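Local coordinates for protein Apc35852 (Geobacillus stearothermophilus, PDB 1U9C) that is of unknown function but belongs to the DJ-1/PfpI family, whose members include chaperones and cysteine proteases, at residues V8-T13 and E29-P34; G97-M102 and T153-E158; D157-E162 and T202-Q207; N183-R186 and D192-V195. One frame throughout, in Å; residues are numbered along the deposited sequence.

Interaction 1 of 4, residues V8-T13 and E29-P34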
loop_
_atom_site.group_PDB
_atom_site.type_symbol
_atom_site.label_atom_id
_atom_site.label_comp_id
_atom_site.label_asym_id
_atom_site.label_seq_id
_atom_site.Cartn_x
_atom_site.Cartn_y
_atom_site.Cartn_z
ATOM N N VAL A 8 10.086 -1.781 -9.431
ATOM C CA VAL A 8 9.032 -1.683 -8.414
ATOM C C VAL A 8 7.968 -0.696 -8.883
ATOM O O VAL A 8 8.281 0.429 -9.252
ATOM C CB VAL A 8 9.558 -1.275 -7.018
ATOM C CG1 VAL A 8 8.464 -1.202 -6.022
ATOM C CG2 VAL A 8 10.634 -2.232 -6.561
ATOM N N LEU A 9 6.716 -1.126 -8.829
ATOM C CA LEU A 9 5.567 -0.261 -9.111
ATOM C C LEU A 9 4.997 0.213 -7.773
ATOM O O LEU A 9 4.628 -0.610 -6.941
ATOM C CB LEU A 9 4.491 -1.044 -9.864
ATOM C CG LEU A 9 3.184 -0.302 -10.120
ATOM C CD1 LEU A 9 3.389 0.882 -11.040
ATOM C CD2 LEU A 9 2.154 -1.279 -10.672
ATOM N N MET A 10 4.921 1.522 -7.556
ATOM C CA MET A 10 4.266 2.060 -6.355
ATOM C C MET A 10 2.956 2.706 -6.714
ATOM O O MET A 10 2.946 3.423 -7.736
ATOM C CB MET A 10 5.176 3.071 -5.666
ATOM C CG MET A 10 6.512 2.441 -5.224
ATOM S SD MET A 10 7.557 3.534 -4.219
ATOM C CE MET A 10 6.703 3.462 -2.653
ATOM N N VAL A 11 1.884 2.410 -5.987
ATOM C CA VAL A 11 0.575 2.965 -6.340
ATOM C C VAL A 11 -0.007 3.625 -5.116
ATOM O O VAL A 11 -0.135 3.027 -4.059
ATOM C CB VAL A 11 -0.377 1.874 -6.858
ATOM C CG1 VAL A 11 -1.667 2.520 -7.354
ATOM C CG2 VAL A 11 0.227 1.053 -7.976
ATOM N N VAL A 12 -0.375 4.907 -5.267
ATOM C CA VAL A 12 -0.945 5.691 -4.192
ATOM C C VAL A 12 -2.344 6.238 -4.548
ATOM O O VAL A 12 -2.769 6.332 -5.684
ATOM C CB VAL A 12 -0.001 6.853 -3.777
ATOM C CG1 VAL A 12 1.328 6.293 -3.346
ATOM C CG2 VAL A 12 0.171 7.886 -4.918
ATOM N N THR A 13 -3.046 6.614 -3.464
ATOM C CA THR A 13 -4.400 7.210 -3.541
ATOM C C THR A 13 -4.367 8.626 -4.079
ATOM O O THR A 13 -3.356 9.331 -4.048
ATOM C CB THR A 13 -5.008 7.185 -2.123
ATOM O OG1 THR A 13 -6.393 7.604 -2.151
ATOM C CG2 THR A 13 -4.327 8.136 -1.169
ATOM N N GLU A 29 4.774 9.432 4.672
ATOM C CA GLU A 29 5.909 8.609 5.027
ATOM C C GLU A 29 5.819 7.242 4.382
ATOM O O GLU A 29 6.844 6.587 4.133
ATOM C CB GLU A 29 6.002 8.461 6.585
ATOM C CG GLU A 29 7.053 7.478 7.082
ATOM C CD GLU A 29 7.128 7.316 8.570
ATOM O OE1 GLU A 29 6.220 7.757 9.313
ATOM O OE2 GLU A 29 8.136 6.673 8.962
ATOM N N GLU A 30 4.615 6.725 4.260
ATOM C CA GLU A 30 4.402 5.384 3.732
ATOM C C GLU A 30 4.798 5.221 2.280
ATOM O O GLU A 30 5.019 4.103 1.829
ATOM C CB GLU A 30 2.974 4.947 3.972
ATOM C CG GLU A 30 2.666 4.765 5.466
ATOM C CD GLU A 30 1.250 4.551 5.784
ATOM O OE1 GLU A 30 0.438 4.348 4.934
ATOM O OE2 GLU A 30 0.983 4.637 7.039
ATOM N N PHE A 31 4.826 6.321 1.556
ATOM C CA PHE A 31 5.425 6.405 0.221
ATOM C C PHE A 31 6.911 6.761 0.305
ATOM O O PHE A 31 7.741 6.097 -0.304
ATOM C CB PHE A 31 4.708 7.452 -0.635
ATOM C CG PHE A 31 5.345 7.655 -1.957
ATOM C CD1 PHE A 31 5.162 6.753 -2.987
ATOM C CD2 PHE A 31 6.235 8.704 -2.181
ATOM C CE1 PHE A 31 5.812 6.923 -4.199
ATOM C CE2 PHE A 31 6.854 8.879 -3.374
ATOM C CZ PHE A 31 6.656 7.993 -4.377
ATOM N N ALA A 32 7.225 7.820 1.039
ATOM C CA ALA A 32 8.561 8.402 0.946
ATOM C C ALA A 32 9.643 7.466 1.491
ATOM O O ALA A 32 10.710 7.326 0.890
ATOM C CB ALA A 32 8.632 9.744 1.676
ATOM N N VAL A 33 9.420 6.813 2.630
ATOM C CA VAL A 33 10.463 5.975 3.194
ATOM C C VAL A 33 10.720 4.756 2.274
ATOM O O VAL A 33 11.864 4.465 1.932
ATOM C CB VAL A 33 10.111 5.615 4.623
ATOM C CG1 VAL A 33 10.832 4.355 5.085
ATOM C CG2 VAL A 33 10.373 6.818 5.549
ATOM N N PRO A 34 9.698 4.024 1.845
ATOM C CA PRO A 34 9.922 2.963 0.871
ATOM C C PRO A 34 10.565 3.436 -0.431
ATOM O O PRO A 34 11.450 2.742 -0.959
ATOM C CB PRO A 34 8.521 2.345 0.699
ATOM C CG PRO A 34 7.888 2.610 2.032
ATOM C CD PRO A 34 8.315 4.010 2.342
#
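Met10 meets Phe31 with its sulfur and terminal methyl, the thioether running obliquely against the ring. Met10 SD lies 4.7 Å from the centroid of the Phe31 ring and 47° off the ring normal, a Met-aromatic contact. A bend at the last torsion (chi3 76°) turns the methyl toward the helix, bringing Met10 CE to 3.6 Å from Phe31 CD1. The same Met10 CE is 4.0 Å from Pro34 CB, so this one methyl touches both helix residues. Phe31 gets its ring there through its own first torsion, with CG anti to the backbone N (chi1 175°), and the ring reaches the strand although CB does not aim at it. Val12 comes to the ring at about a right angle to the phenylalanine side chain, its CG1 3.9 Å from Phe31 CD1. Met10 and Val12 both point toward the helix, whereas Val11 between them points away, the usual alternation of a strand. Strand 7-12, helix 28-40 and the neighbouring parallel strand 44-49 make a beta-alpha-beta crossover of the central sheet. Across the contact the short axes run nearly antiparallel and approach to 10.1 Å. Every touching residue is buried and no hydrogen bond joins the two segments. Val47 and Leu76 also pack on Phe31, Phe94 lies against both Met10 and Pro34, and Ala213 of helix 209-221 touches Pro34.

Interaction 2 of 4, residues G97-M102 and T153-E158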
loop_
_atom_site.group_PDB
_atom_site.type_symbol
_atom_site.label_atom_id
_atom_site.label_comp_id
_atom_site.label_asym_id
_atom_site.label_seq_id
_atom_site.Cartn_x
_atom_site.Cartn_y
_atom_site.Cartn_z
ATOM N N GLY A 97 -0.352 3.668 2.255
ATOM C CA GLY A 97 -1.677 3.970 2.832
ATOM C C GLY A 97 -2.098 5.414 2.878
ATOM O O GLY A 97 -1.838 6.202 1.963
ATOM N N GLY A 98 -2.737 5.760 3.984
ATOM C CA GLY A 98 -3.573 6.922 4.135
ATOM C C GLY A 98 -5.031 6.470 4.046
ATOM O O GLY A 98 -5.363 5.615 3.248
ATOM N N HIS A 99 -5.922 7.194 4.731
ATOM C CA HIS A 99 -7.349 6.855 4.649
ATOM C C HIS A 99 -7.938 7.038 3.270
ATOM O O HIS A 99 -8.933 6.393 3.009
ATOM C CB HIS A 99 -8.179 7.657 5.675
ATOM C CG HIS A 99 -8.142 7.122 7.076
ATOM N ND1 HIS A 99 -7.394 7.719 8.054
ATOM C CD2 HIS A 99 -8.802 6.098 7.670
ATOM C CE1 HIS A 99 -7.552 7.052 9.193
ATOM N NE2 HIS A 99 -8.431 6.085 8.998
ATOM N N GLY A 100 -7.312 7.844 2.400
ATOM C CA GLY A 100 -7.805 7.999 1.028
ATOM C C GLY A 100 -7.949 6.672 0.347
ATOM O O GLY A 100 -8.886 6.473 -0.416
ATOM N N THR A 101 -7.036 5.728 0.596
ATOM C CA THR A 101 -7.090 4.454 -0.055
ATOM C C THR A 101 -8.388 3.689 0.172
ATOM O O THR A 101 -8.793 2.903 -0.664
ATOM C CB THR A 101 -5.907 3.522 0.356
ATOM O OG1 THR A 101 -5.984 3.260 1.787
ATOM C CG2 THR A 101 -4.577 4.115 0.049
ATOM N N MET A 102 -9.001 3.849 1.343
ATOM C CA MET A 102 -10.216 3.131 1.672
ATOM C C MET A 102 -11.322 3.497 0.722
ATOM O O MET A 102 -12.317 2.741 0.608
ATOM C CB MET A 102 -10.643 3.446 3.114
ATOM C CG MET A 102 -9.617 2.927 4.159
ATOM S SD MET A 102 -9.709 1.122 4.298
ATOM C CE MET A 102 -11.255 0.887 5.239
ATOM N N THR A 153 -1.153 -8.285 7.967
ATOM C CA THR A 153 -1.492 -7.218 8.882
ATOM C C THR A 153 -1.999 -6.013 8.135
ATOM O O THR A 153 -1.920 -5.946 6.908
ATOM C CB THR A 153 -0.304 -6.903 9.793
ATOM O OG1 THR A 153 -0.704 -6.095 10.901
ATOM C CG2 THR A 153 0.808 -6.135 9.110
ATOM N N SER A 154 -2.521 -5.052 8.890
ATOM C CA SER A 154 -2.991 -3.777 8.353
ATOM C C SER A 154 -3.228 -2.869 9.517
ATOM O O SER A 154 -3.174 -3.292 10.659
ATOM C CB SER A 154 -4.282 -3.880 7.547
ATOM O OG SER A 154 -5.440 -4.166 8.361
ATOM N N PHE A 155 -3.676 -1.648 9.221
ATOM C CA PHE A 155 -4.190 -0.759 10.241
ATOM C C PHE A 155 -5.296 -1.512 10.957
ATOM O O PHE A 155 -6.168 -2.095 10.345
ATOM C CB PHE A 155 -4.786 0.460 9.594
ATOM C CG PHE A 155 -4.850 1.656 10.473
ATOM C CD1 PHE A 155 -3.719 2.341 10.800
ATOM C CD2 PHE A 155 -6.067 2.153 10.877
ATOM C CE1 PHE A 155 -3.799 3.486 11.541
ATOM C CE2 PHE A 155 -6.142 3.307 11.617
ATOM C CZ PHE A 155 -5.019 3.969 11.930
ATOM N N THR A 156 -5.224 -1.522 12.268
ATOM C CA THR A 156 -6.137 -2.357 13.031
ATOM C C THR A 156 -7.419 -1.634 13.328
ATOM O O THR A 156 -7.472 -0.404 13.336
ATOM C CB THR A 156 -5.493 -2.815 14.355
ATOM O OG1 THR A 156 -5.157 -1.683 15.169
ATOM C CG2 THR A 156 -4.213 -3.605 14.142
ATOM N N ASP A 157 -8.440 -2.424 13.630
ATOM C CA ASP A 157 -9.725 -1.863 14.031
ATOM C C ASP A 157 -9.575 -1.030 15.280
ATOM O O ASP A 157 -10.240 -0.015 15.412
ATOM C CB ASP A 157 -10.748 -2.931 14.296
ATOM C CG ASP A 157 -11.130 -3.713 13.067
ATOM O OD1 ASP A 157 -10.800 -3.320 11.927
ATOM O OD2 ASP A 157 -11.816 -4.762 13.185
ATOM N N GLU A 158 -8.726 -1.477 16.219
ATOM C CA GLU A 158 -8.402 -0.688 17.418
ATOM C C GLU A 158 -7.773 0.661 17.108
ATOM O O GLU A 158 -8.143 1.677 17.667
ATOM C CB GLU A 158 -7.441 -1.469 18.340
ATOM C CG GLU A 158 -7.149 -0.751 19.664
ATOM C CD GLU A 158 -5.995 -1.361 20.468
ATOM O OE1 GLU A 158 -5.234 -2.198 19.938
ATOM O OE2 GLU A 158 -5.854 -1.001 21.655
#
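The imidazole of His99 and the phenyl ring of Phe155 meet obliquely, with planes at 79° and centroids 5.9 Å apart. The nearest atoms are His99 NE2 and Phe155 CE2, 4.5 Å apart, a loose touch. His130 meets both rings, at smaller interplanar angles, so three aromatic groups gather here. The nitrogen that comes nearest to Phe155 is also the polar end of His99, and its hydrogen bond goes to Glu160 OE2, in the first turn of helix 157-163, which Thr156 N-caps. Within each segment the backbone is held by its own bonds. Gly98 O accepts twice from Thr101: from OG1 at 2.8 Å, nearly in line with the carbonyl (169°), and from the backbone N at 3.1 Å. Gly98 has a positive phi, a backbone shape suited to glycine. On the other segment Ser154 OG bonds to Phe155 O at 3.0 Å, coming from above the carbonyl plane. Gly98 N donates to OD2 of the oxidised cysteine at position 129, a 3-sulfinoalanine. The buried aromatic cluster thus borders the probable reactive-cysteine site of the DJ-1/PfpI fold, and the backbone N-H of Gly98 is placed in a way consistent with an oxyanion-binding role, as in relatives of the glutaminase-like clan.

Interaction 3 of 4, residues D157-E162 and T202-Q207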
loop_
_atom_site.group_PDB
_atom_site.type_symbol
_atom_site.label_atom_id
_atom_site.label_comp_id
_atom_site.label_asym_id
_atom_site.label_seq_id
_atom_site.Cartn_x
_atom_site.Cartn_y
_atom_site.Cartn_z
ATOM N N ASP A 157 -8.440 -2.424 13.630
ATOM C CA ASP A 157 -9.725 -1.863 14.031
ATOM C C ASP A 157 -9.575 -1.030 15.280
ATOM O O ASP A 157 -10.240 -0.015 15.412
ATOM C CB ASP A 157 -10.748 -2.931 14.296
ATOM C CG ASP A 157 -11.130 -3.713 13.067
ATOM O OD1 ASP A 157 -10.800 -3.320 11.927
ATOM O OD2 ASP A 157 -11.816 -4.762 13.185
ATOM N N GLU A 158 -8.726 -1.477 16.219
ATOM C CA GLU A 158 -8.402 -0.688 17.418
ATOM C C GLU A 158 -7.773 0.661 17.108
ATOM O O GLU A 158 -8.143 1.677 17.667
ATOM C CB GLU A 158 -7.441 -1.469 18.340
ATOM C CG GLU A 158 -7.149 -0.751 19.664
ATOM C CD GLU A 158 -5.995 -1.361 20.468
ATOM O OE1 GLU A 158 -5.234 -2.198 19.938
ATOM O OE2 GLU A 158 -5.854 -1.001 21.655
ATOM N N GLU A 159 -6.814 0.675 16.187
ATOM C CA GLU A 159 -6.202 1.922 15.752
ATOM C C GLU A 159 -7.248 2.809 15.069
ATOM O O GLU A 159 -7.287 3.996 15.332
ATOM C CB GLU A 159 -5.024 1.667 14.813
ATOM C CG GLU A 159 -3.752 1.243 15.545
ATOM C CD GLU A 159 -2.723 0.520 14.679
ATOM O OE1 GLU A 159 -3.115 -0.345 13.856
ATOM O OE2 GLU A 159 -1.508 0.755 14.872
ATOM N N GLU A 160 -8.157 2.205 14.318
ATOM C CA GLU A 160 -9.211 2.959 13.624
ATOM C C GLU A 160 -10.215 3.575 14.594
ATOM O O GLU A 160 -10.705 4.692 14.391
ATOM C CB GLU A 160 -9.953 2.047 12.628
ATOM C CG GLU A 160 -10.746 2.779 11.550
ATOM C CD GLU A 160 -9.844 3.441 10.530
ATOM O OE1 GLU A 160 -9.495 2.777 9.538
ATOM O OE2 GLU A 160 -9.437 4.587 10.745
ATOM N N ARG A 161 -10.586 2.823 15.623
ATOM C CA ARG A 161 -11.477 3.351 16.655
ATOM C C ARG A 161 -10.795 4.470 17.435
ATOM O O ARG A 161 -11.435 5.433 17.795
ATOM C CB ARG A 161 -11.909 2.256 17.631
ATOM C CG ARG A 161 -12.881 1.225 17.049
ATOM C CD ARG A 161 -13.471 0.310 18.095
ATOM N NE ARG A 161 -12.421 -0.244 18.939
ATOM C CZ ARG A 161 -11.814 -1.418 18.764
ATOM N NH1 ARG A 161 -12.157 -2.242 17.771
ATOM N NH2 ARG A 161 -10.855 -1.777 19.612
ATOM N N GLU A 162 -9.498 4.331 17.703
ATOM C CA GLU A 162 -8.776 5.361 18.436
ATOM C C GLU A 162 -8.761 6.674 17.690
ATOM O O GLU A 162 -9.015 7.724 18.272
ATOM C CB GLU A 162 -7.352 4.930 18.795
ATOM C CG GLU A 162 -6.504 6.112 19.280
ATOM C CD GLU A 162 -5.394 5.740 20.238
ATOM O OE1 GLU A 162 -4.279 6.284 20.069
ATOM O OE2 GLU A 162 -5.622 4.919 21.150
ATOM N N THR A 202 3.067 -7.220 4.308
ATOM C CA THR A 202 2.195 -6.177 4.803
ATOM C C THR A 202 2.758 -5.574 6.043
ATOM O O THR A 202 3.460 -6.234 6.837
ATOM C CB THR A 202 0.769 -6.705 5.050
ATOM O OG1 THR A 202 0.760 -7.928 5.792
ATOM C CG2 THR A 202 0.062 -7.008 3.752
ATOM N N GLY A 203 2.384 -4.317 6.279
ATOM C CA GLY A 203 2.834 -3.536 7.436
ATOM C C GLY A 203 1.624 -2.875 8.078
ATOM O O GLY A 203 0.645 -2.557 7.419
ATOM N N GLN A 204 1.687 -2.625 9.376
ATOM C CA GLN A 204 0.513 -2.208 10.156
ATOM C C GLN A 204 0.200 -0.717 10.150
ATOM O O GLN A 204 -0.944 -0.330 10.187
ATOM C CB GLN A 204 0.716 -2.685 11.592
ATOM C CG GLN A 204 -0.519 -2.607 12.458
ATOM C CD GLN A 204 -0.281 -3.135 13.828
ATOM O OE1 GLN A 204 0.378 -4.154 13.981
ATOM N NE2 GLN A 204 -0.729 -2.404 14.826
ATOM N N ASN A 205 1.221 0.114 10.137
ATOM C CA ASN A 205 1.027 1.533 10.383
ATOM C C ASN A 205 2.234 2.350 9.874
ATOM O O ASN A 205 3.172 1.789 9.322
ATOM C CB ASN A 205 0.780 1.721 11.856
ATOM C CG ASN A 205 1.825 1.046 12.647
ATOM O OD1 ASN A 205 2.954 1.067 12.236
ATOM N ND2 ASN A 205 1.459 0.367 13.741
ATOM N N PRO A 206 2.226 3.672 10.036
ATOM C CA PRO A 206 3.309 4.472 9.462
ATOM C C PRO A 206 4.656 4.061 9.961
ATOM O O PRO A 206 5.622 4.071 9.238
ATOM C CB PRO A 206 2.946 5.918 9.877
ATOM C CG PRO A 206 1.528 5.901 10.032
ATOM C CD PRO A 206 1.159 4.526 10.576
ATOM N N GLN A 207 4.697 3.650 11.214
ATOM C CA GLN A 207 5.911 3.199 11.855
ATOM C C GLN A 207 6.473 1.883 11.291
ATOM O O GLN A 207 7.622 1.495 11.603
ATOM C CB GLN A 207 5.669 3.018 13.375
ATOM C CG GLN A 207 5.252 4.290 14.153
ATOM C CD GLN A 207 3.812 4.767 13.952
ATOM O OE1 GLN A 207 2.941 4.048 13.479
ATOM N NE2 GLN A 207 3.540 6.004 14.402
#
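Glu159 directs its CB toward Gln204 and Asn205, and its chain runs extended beyond CG to bring the carboxylate up to both amides. Glu159 CD, the first atom to meet the far segment, lies 3.5 Å from Gln204 NE2. From there the two oxygens take different partners as well as a shared one. Glu159 OE1 takes a weak hydrogen bond from Gln204 NE2 at 3.3 Å and lies 3.7 Å from Gln204 CG; it is also bonded to the Thr156 hydroxyl at the start of its own helix. Glu159 OE2 receives the straightest of the bonds across the contact, from Asn205 ND2 at 3.2 Å and 170°. That N-H meets the syn lone pair of the oxygen, which lies close to the asparagine amide plane. Gln204 NE2 is also 3.3 Å from Glu159 OE2, a second weak bond, so one amide nitrogen straddles both oxygens. The carboxylate stands steeply to both amides, 72° from that of Gln204 and 78° from that of Asn205. Trp190 N adds another donor to OE2. This set of donors, at a buried site in the first turn of a helix, would probably favour the charged form of Glu159. The amide oxygens are held elsewhere, Gln204 OE1 by Gly187 N and Asn205 OD1 by the Ser208 hydroxyl. Helix 157-163 thereby joins its first turn to the loop leaving strand 200-203, just before helix 209-221, while Pro206, at the start of the short 3-10 turn that follows, packs against helix 28-40.

Interaction 4 of 4, residues N183-R186 and D192-V195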
loop_
_atom_site.group_PDB
_atom_site.type_symbol
_atom_site.label_atom_id
_atom_site.label_comp_id
_atom_site.label_asym_id
_atom_site.label_seq_id
_atom_site.Cartn_x
_atom_site.Cartn_y
_atom_site.Cartn_z
ATOM N N ASN A 183 -5.498 -14.694 7.715
ATOM C CA ASN A 183 -5.089 -14.927 9.099
ATOM C C ASN A 183 -4.392 -13.676 9.558
ATOM O O ASN A 183 -3.233 -13.431 9.197
ATOM C CB ASN A 183 -4.160 -16.135 9.195
ATOM C CG ASN A 183 -4.863 -17.395 8.830
ATOM O OD1 ASN A 183 -5.992 -17.624 9.258
ATOM N ND2 ASN A 183 -4.222 -18.222 8.011
ATOM N N PHE A 184 -5.111 -12.871 10.318
ATOM C CA PHE A 184 -4.677 -11.542 10.668
ATOM C C PHE A 184 -3.794 -11.602 11.895
ATOM O O PHE A 184 -4.049 -12.371 12.832
ATOM C CB PHE A 184 -5.885 -10.638 10.927
ATOM C CG PHE A 184 -5.541 -9.182 10.997
ATOM C CD1 PHE A 184 -5.506 -8.397 9.853
ATOM C CD2 PHE A 184 -5.161 -8.616 12.194
ATOM C CE1 PHE A 184 -5.160 -7.048 9.928
ATOM C CE2 PHE A 184 -4.796 -7.296 12.264
ATOM C CZ PHE A 184 -4.798 -6.508 11.130
ATOM N N VAL A 185 -2.768 -10.767 11.884
ATOM C CA VAL A 185 -1.845 -10.664 12.984
ATOM C C VAL A 185 -1.405 -9.205 13.086
ATOM O O VAL A 185 -1.498 -8.419 12.116
ATOM C CB VAL A 185 -0.672 -11.643 12.779
ATOM C CG1 VAL A 185 0.234 -11.174 11.665
ATOM C CG2 VAL A 185 0.065 -11.913 14.090
ATOM N N ARG A 186 -0.983 -8.821 14.282
ATOM C CA ARG A 186 -0.601 -7.459 14.536
ATOM C C ARG A 186 0.326 -7.346 15.715
ATOM O O ARG A 186 0.587 -8.329 16.408
ATOM C CB ARG A 186 -1.865 -6.626 14.770
ATOM C CG ARG A 186 -2.880 -7.373 15.640
ATOM C CD ARG A 186 -3.787 -6.488 16.354
ATOM N NE ARG A 186 -3.077 -5.483 17.132
ATOM C CZ ARG A 186 -3.690 -4.493 17.769
ATOM N NH1 ARG A 186 -5.012 -4.374 17.715
ATOM N NH2 ARG A 186 -2.971 -3.603 18.443
ATOM N N ASP A 192 6.129 -0.626 15.112
ATOM C CA ASP A 192 6.615 -1.202 13.881
ATOM C C ASP A 192 6.303 -2.677 13.917
ATOM O O ASP A 192 6.855 -3.429 14.719
ATOM C CB ASP A 192 8.121 -0.933 13.711
ATOM C CG ASP A 192 8.731 -1.673 12.543
ATOM O OD1 ASP A 192 7.976 -2.183 11.684
ATOM O OD2 ASP A 192 9.966 -1.841 12.432
ATOM N N PHE A 193 5.422 -3.082 13.041
ATOM C CA PHE A 193 5.070 -4.452 12.844
ATOM C C PHE A 193 4.822 -4.714 11.365
ATOM O O PHE A 193 3.935 -4.104 10.742
ATOM C CB PHE A 193 3.812 -4.836 13.634
ATOM C CG PHE A 193 3.492 -6.290 13.505
ATOM C CD1 PHE A 193 4.270 -7.247 14.171
ATOM C CD2 PHE A 193 2.483 -6.716 12.684
ATOM C CE1 PHE A 193 3.998 -8.583 14.011
ATOM C CE2 PHE A 193 2.204 -8.067 12.543
ATOM C CZ PHE A 193 2.970 -9.001 13.201
ATOM N N SER A 194 5.585 -5.629 10.787
ATOM C CA SER A 194 5.302 -6.078 9.442
ATOM C C SER A 194 5.501 -7.566 9.295
ATOM O O SER A 194 6.168 -8.225 10.121
ATOM C CB SER A 194 6.161 -5.365 8.400
ATOM O OG SER A 194 7.533 -5.572 8.703
ATOM N N VAL A 195 4.886 -8.122 8.261
ATOM C CA VAL A 195 4.883 -9.565 8.087
ATOM C C VAL A 195 5.113 -9.960 6.673
ATOM O O VAL A 195 4.696 -9.285 5.769
ATOM C CB VAL A 195 3.624 -10.192 8.605
ATOM C CG1 VAL A 195 2.430 -9.785 7.815
ATOM C CG2 VAL A 195 3.789 -11.706 8.655
#
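Phe193 slides its ring against the backbone of Arg186 and meets Val185 at its rim. With CG anti to the backbone N (chi1 -176°), the phenyl group extends toward the other segment, and the carbonyl carbon of Arg186 lies 3.7 Å above the ring plane, over its centre. The closest atom pair is Phe193 CE2 and Arg186 CA, at 3.5 Å. Val185 approaches differently: its side chain crosses that of Phe193 at about a right angle, and CG1 lies in the ring plane at the edge, 3.8 Å from both Phe193 CE2 and CZ. This follows from a first torsion of 72°, which sets CG1 between the backbone N and the carbonyl carbon and leaves CG2 anti to N. Val185 O is 3.7 Å from Phe193 CE2, but its hydrogen bond is to the Thr153 hydroxyl. Arg186 offers the ring mainly backbone atoms, because its CB points away from the other segment; the guanidinium forms a salt bridge with Glu158. The backbones come within 6.6 Å at the CA atoms of Arg186 and Phe193, yet no hydrogen bond links them. Their backbone partners lie elsewhere: Val185 bonds Val152, and Phe193 bonds Gln204 just beyond the paired strands 194-197 and 200-203. The contact is therefore dispersive, formed by residues partly open to solvent, and a carbonyl carbon with its partial positive charge over the ring face may add a mild electrostatic attraction.

Overall arrangement
Interactions 2 and 3 are the closest pair, their centres about 6 Å apart: they share Asp157 and Glu158, and Glu160 of helix 157-163 also bonds His130. Interaction 4, about 10 Å from interaction 3 between centres, is nested in the loop that interaction 3 closes; Thr202 O accepts from Val195 N at 2.8 Å. The salt bridge, 3.1 Å from Glu158 OE1 to Arg186 NH2, ties interaction 4 to interactions 2 and 3 as well. Interaction 1 lies about 17 Å from interaction 3 between centres, but Glu30 beside Phe31 makes a weak hydrogen bond to Gly97 N and packs on Pro206. The oxidised cysteine at position 129, bonded by Gly98 N, thus lies where interactions 1 and 2 meet.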